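Local coordinates for putative 2,5-diketo-D-gluconic acid reductase B (PDB 3UP8), which probably reduces methylglyoxal to hydroxyacetone with NADPH, as a TIM-barrel enzyme of the aldo/keto reductase family, at residues 144-147 against 151-154; 66-71 against 107-112. One frame throughout, in Å; residues are numbered along the deposited sequence.

From the N terminus the chain reaches 66-71 first, in the loop that leaves strand 63-65 for helix 73-83. Interaction 2 then closes a loop of 35 residues by joining 66-71 to helix 103-117. Interaction 1 follows in series, neither nested nor crossed: after three intervening residues, the chain comes back to 144-147, near the end of helix 136-148, with residues 151-154 and enters strand 152-158. Their centres lie about 14 Å apart, and the two meet directly. Lys151 NZ forms a salt bridge with Asp111 OD1 at 2.8 Å, and Val146 packs on Ile107, tying neighbouring outer helices of one barrel together.

Interaction 1 (144-147 against 151-154); sequences NEVR and KVRH
Val146 and Val152 meet through one methyl each, CG2 of Val146 against CG2 of Val152 at 3.6 Å, with the two side chains crossing obliquely. In Val146, chi1 of -65° sets CG1 anti to the carbonyl carbon, beside Ile107 of helix 103-117, and leaves CG2 between the backbone N and the carbonyl carbon, facing Val152. Leu125 of strand 122-127 touches both valines, so the two buried side chains join the inner side of helix 136-148 to the barrel strands.

The polar part of the contact is carried largely by the backbone. Lys151 N donates to Val146 O at 3.0 Å. Val152 N reaches the same oxygen only weakly, with an N-H...O angle of 124°. One carbonyl near the end of the helix thus receives two successive amides of the returning chain. The side chain of Lys151 then runs extended away from this point, its NZ paired with Asp111.

Arg147 lies alongside the backbone of 152-153. With CG anti to its backbone N (chi1 -173°) and the chain straight as far as NE, its methylenes pass beside two successive carbonyls: CG is 3.4 Å from Val152 O, and NE gives a weak bond to Arg153 O at 3.2 Å. That oxygen stands oblique to the guanidinium plane, consistent with the weakness of the bond. A CA-H...O contact, Arg147 CA to Val152 O at 3.3 Å, brings the backbones themselves together. Arg153 points its CB away from the helix, and its NH1 bonds to Gly150 O in the intervening turn.

Helix 136-148 here hands over to strand 152-158 through a short turn, completing the beta-alpha-beta unit begun by strand 122-127, the repeating element of the TIM barrel.

Interaction 2 (66-71 against 107-112); sequences TAQIYG and IASVDE. With ACT (acetate ion), chain C.
Residues 68-71 form a type I beta turn, closed by a weak Gly71 N to Gln68 O bond, and this turn faces residues 107-112 of helix 103-117 with Gln68 and Ser109 as the nearest pair, their CA atoms 8.2 Å apart. It belongs to the loop after strand 63-65 of the TIM barrel, which carries Tyr70, the predicted proton donor of this aldo/keto reductase.

Gln68 spans the gap alone. Its CG lies anti to the carbonyl carbon (chi1 -72°) and the chain is extended beyond it, so that the amide arrives at Ser109. NE2 donates to Ser109 OG at 3.0 Å with an N-H...O angle of 152°, the oxygen tilted 20° from the amide plane. Ser109 O is also close to NE2, but the angle is too poor for a bond.

Both polar ends have further partners: OE1 accepts from Asn100 ND2 and Trp97 N, NE2 also bonds Ser113 OG, and Ser109 OG bonds Phe106 O. With bonds on both its oxygen and its nitrogen, the amide is fixed against flipping. Replaced by alanine, Gln68 would lose its amide, which is likely to leave Ser109 OG, Asn100 ND2 and the Trp97 amide without this mate and to open a gap between turn and helix.

Two residues along, Tyr70 turns to the pocket, its ring covered on one face by Ala67 CB, 3.3 Å above the plane and over the centre. Its OH is hydrogen-bonded to Lys95 NZ, the predicted pKa-lowering residue. An acetate, probably from the crystallisation liquor, occupies this site and also bonds NE2 of His128, a predicted substrate-binding residue. Tyr70 OH donates to acetate O at 2.6 Å. The other acetate oxygen, OXT, lies in the ring plane at its edge, 3.3 Å from Tyr70 CE1.

Interaction 1 (144-147 against 151-154)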
loop_
_atom_site.group_PDB
_atom_site.type_symbol
_atom_site.label_atom_id
_atom_site.label_comp_id
_atom_site.label_asym_id
_atom_site.label_seq_id
_atom_site.Cartn_x
_atom_site.Cartn_y
_atom_site.Cartn_z
ATOM N N ASN A 144 6.445 17.904 -3.043
ATOM C CA ASN A 144 6.475 18.494 -4.374
ATOM C C ASN A 144 7.896 18.831 -4.842
ATOM O O ASN A 144 8.209 18.707 -6.015
ATOM C CB ASN A 144 5.596 19.751 -4.422
ATOM C CG ASN A 144 4.136 19.410 -4.611
ATOM O OD1 ASN A 144 3.658 19.317 -5.736
ATOM N ND2 ASN A 144 3.442 19.156 -3.518
ATOM N N GLU A 145 8.740 19.275 -3.922
ATOM C CA GLU A 145 10.120 19.601 -4.285
ATOM C C GLU A 145 10.827 18.374 -4.864
ATOM O O GLU A 145 11.392 18.441 -5.952
ATOM C CB GLU A 145 10.896 20.125 -3.087
ATOM C CG GLU A 145 12.378 20.437 -3.404
ATOM C CD GLU A 145 13.118 21.060 -2.219
ATOM O OE1 GLU A 145 12.458 21.722 -1.401
ATOM O OE2 GLU A 145 14.363 20.893 -2.103
ATOM N N VAL A 146 10.780 17.257 -4.153
ATOM C CA VAL A 146 11.486 16.061 -4.628
ATOM C C VAL A 146 10.863 15.467 -5.888
ATOM O O VAL A 146 11.568 14.849 -6.695
ATOM C CB VAL A 146 11.653 14.998 -3.530
ATOM C CG1 VAL A 146 12.553 15.529 -2.439
ATOM C CG2 VAL A 146 10.277 14.550 -2.942
ATOM N N ARG A 147 9.551 15.647 -6.057
ATOM C CA ARG A 147 8.889 15.269 -7.307
ATOM C C ARG A 147 9.427 16.086 -8.483
ATOM O O ARG A 147 9.805 15.525 -9.517
ATOM C CB ARG A 147 7.360 15.400 -7.203
ATOM C CG ARG A 147 6.615 14.853 -8.429
ATOM C CD ARG A 147 5.103 14.901 -8.242
ATOM N NE ARG A 147 4.367 14.515 -9.456
ATOM C CZ ARG A 147 4.067 15.337 -10.466
ATOM N NH1 ARG A 147 4.447 16.609 -10.453
ATOM N NH2 ARG A 147 3.384 14.880 -11.511
ATOM N N LYS A 151 13.190 12.937 -8.417
ATOM C CA LYS A 151 13.569 11.891 -7.485
ATOM C C LYS A 151 12.379 11.026 -7.093
ATOM O O LYS A 151 12.549 9.938 -6.560
ATOM C CB LYS A 151 14.225 12.496 -6.253
ATOM C CG LYS A 151 15.542 13.185 -6.636
ATOM C CD LYS A 151 16.244 13.741 -5.442
ATOM C CE LYS A 151 17.504 14.506 -5.901
ATOM N NZ LYS A 151 18.050 15.178 -4.724
ATOM N N VAL A 152 11.186 11.526 -7.390
ATOM C CA VAL A 152 9.933 10.867 -7.042
ATOM C C VAL A 152 8.980 11.094 -8.205
ATOM O O VAL A 152 8.794 12.233 -8.618
ATOM C CB VAL A 152 9.309 11.500 -5.775
ATOM C CG1 VAL A 152 7.964 10.873 -5.458
ATOM C CG2 VAL A 152 10.231 11.358 -4.581
ATOM N N ARG A 153 8.375 10.027 -8.735
ATOM C CA ARG A 153 7.479 10.178 -9.878
ATOM C C ARG A 153 6.099 10.670 -9.411
ATOM O O ARG A 153 5.503 11.571 -10.015
ATOM C CB ARG A 153 7.358 8.855 -10.657
ATOM C CG ARG A 153 8.644 8.416 -11.375
ATOM C CD ARG A 153 8.982 9.261 -12.606
ATOM N NE ARG A 153 10.299 8.906 -13.169
ATOM C CZ ARG A 153 11.462 9.468 -12.823
ATOM N NH1 ARG A 153 11.515 10.430 -11.906
ATOM N NH2 ARG A 153 12.587 9.049 -13.395
ATOM N N HIS A 154 5.612 10.081 -8.323
ATOM C CA HIS A 154 4.281 10.366 -7.807
ATOM C C HIS A 154 4.365 10.529 -6.301
ATOM O O HIS A 154 5.263 9.980 -5.659
ATOM C CB HIS A 154 3.349 9.215 -8.166
ATOM C CG HIS A 154 3.345 8.905 -9.621
ATOM N ND1 HIS A 154 2.661 9.669 -10.541
ATOM C CD2 HIS A 154 3.956 7.922 -10.322
ATOM C CE1 HIS A 154 2.861 9.175 -11.748
ATOM N NE2 HIS A 154 3.645 8.117 -11.642
#

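Interaction 2 (66-71 against 107-112)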
loop_
_atom_site.group_PDB
_atom_site.type_symbol
_atom_site.label_atom_id
_atom_site.label_comp_id
_atom_site.label_asym_id
_atom_site.label_seq_id
_atom_site.Cartn_x
_atom_site.Cartn_y
_atom_site.Cartn_z
ATOM N N THR A 66 7.929 -0.246 0.575
ATOM C CA THR A 66 8.801 -0.183 1.754
ATOM C C THR A 66 8.664 1.194 2.442
ATOM O O THR A 66 7.762 1.970 2.094
ATOM C CB THR A 66 10.268 -0.560 1.371
ATOM O OG1 THR A 66 11.081 -0.688 2.546
ATOM C CG2 THR A 66 10.873 0.474 0.403
ATOM N N ALA A 67 9.505 1.468 3.442
ATOM C CA ALA A 67 9.428 2.702 4.230
ATOM C C ALA A 67 10.763 2.928 4.904
ATOM O O ALA A 67 11.471 1.977 5.195
ATOM C CB ALA A 67 8.336 2.606 5.288
ATOM N N GLN A 68 11.095 4.181 5.173
ATOM C CA GLN A 68 12.309 4.494 5.925
ATOM C C GLN A 68 12.336 3.763 7.268
ATOM O O GLN A 68 13.350 3.151 7.620
ATOM C CB GLN A 68 12.434 6.003 6.129
ATOM C CG GLN A 68 12.801 6.729 4.856
ATOM C CD GLN A 68 12.678 8.251 4.951
ATOM O OE1 GLN A 68 12.256 8.806 5.966
ATOM N NE2 GLN A 68 13.078 8.921 3.885
ATOM N N ILE A 69 11.208 3.774 7.978
ATOM C CA ILE A 69 11.137 3.213 9.341
ATOM C C ILE A 69 11.213 1.696 9.405
ATOM O O ILE A 69 11.575 1.160 10.453
ATOM C CB ILE A 69 9.890 3.699 10.130
ATOM C CG1 ILE A 69 10.062 3.464 11.640
ATOM C CG2 ILE A 69 8.609 3.019 9.630
ATOM C CD1 ILE A 69 11.230 4.219 12.274
ATOM N N TYR A 70 10.861 0.997 8.323
ATOM C CA TYR A 70 10.931 -0.478 8.345
ATOM C C TYR A 70 12.358 -0.973 8.466
ATOM O O TYR A 70 12.574 -2.075 8.927
ATOM C CB TYR A 70 10.320 -1.152 7.102
ATOM C CG TYR A 70 8.917 -0.762 6.746
ATOM C CD1 TYR A 70 8.028 -0.250 7.696
ATOM C CD2 TYR A 70 8.462 -0.945 5.444
ATOM C CE1 TYR A 70 6.722 0.102 7.336
ATOM C CE2 TYR A 70 7.171 -0.595 5.078
ATOM C CZ TYR A 70 6.314 -0.063 6.018
ATOM O OH TYR A 70 5.032 0.273 5.609
ATOM N N GLY A 71 13.330 -0.171 8.044
ATOM C CA GLY A 71 14.733 -0.565 8.149
ATOM C C GLY A 71 15.173 -1.621 7.144
ATOM O O GLY A 71 16.213 -2.244 7.313
ATOM N N ILE A 107 14.378 16.389 2.747
ATOM C CA ILE A 107 15.138 16.325 1.513
ATOM C C ILE A 107 16.303 15.354 1.678
ATOM O O ILE A 107 16.512 14.495 0.814
ATOM C CB ILE A 107 15.671 17.736 1.100
ATOM C CG1 ILE A 107 14.524 18.728 0.894
ATOM C CG2 ILE A 107 16.566 17.668 -0.119
ATOM C CD1 ILE A 107 13.390 18.272 -0.034
ATOM N N ALA A 108 17.033 15.474 2.788
ATOM C CA ALA A 108 18.184 14.578 3.046
ATOM C C ALA A 108 17.758 13.107 3.156
ATOM O O ALA A 108 18.427 12.216 2.611
ATOM C CB ALA A 108 18.963 15.023 4.292
ATOM N N SER A 109 16.644 12.851 3.843
ATOM C CA SER A 109 16.174 11.464 4.018
ATOM C C SER A 109 15.795 10.798 2.697
ATOM O O SER A 109 15.897 9.578 2.560
ATOM C CB SER A 109 15.017 11.377 5.019
ATOM O OG SER A 109 13.806 11.798 4.429
ATOM N N VAL A 110 15.332 11.596 1.739
ATOM C CA VAL A 110 14.948 11.068 0.438
ATOM C C VAL A 110 16.208 10.623 -0.319
ATOM O O VAL A 110 16.259 9.512 -0.846
ATOM C CB VAL A 110 14.097 12.079 -0.359
ATOM C CG1 VAL A 110 13.916 11.629 -1.810
ATOM C CG2 VAL A 110 12.746 12.258 0.328
ATOM N N ASP A 111 17.227 11.477 -0.328
ATOM C CA ASP A 111 18.512 11.114 -0.931
ATOM C C ASP A 111 19.084 9.853 -0.281
ATOM O O ASP A 111 19.674 9.013 -0.967
ATOM C CB ASP A 111 19.516 12.266 -0.818
ATOM C CG ASP A 111 19.225 13.394 -1.780
ATOM O OD1 ASP A 111 18.461 13.197 -2.753
ATOM O OD2 ASP A 111 19.784 14.493 -1.564
ATOM N N GLU A 112 18.919 9.734 1.037
ATOM C CA GLU A 112 19.428 8.582 1.773
ATOM C C GLU A 112 18.663 7.314 1.386
ATOM O O GLU A 112 19.271 6.278 1.159
ATOM C CB GLU A 112 19.354 8.827 3.281
ATOM C CG GLU A 112 19.810 7.637 4.153
ATOM C CD GLU A 112 21.339 7.420 4.152
ATOM O OE1 GLU A 112 22.096 8.329 3.757
ATOM O OE2 GLU A 112 21.782 6.327 4.571
HETATM C C ACT C . 2.802 0.566 8.213
HETATM O O ACT C . 2.831 0.127 7.042
HETATM O OXT ACT C . 3.825 1.155 8.583
HETATM C CH3 ACT C . 1.628 0.409 9.126
#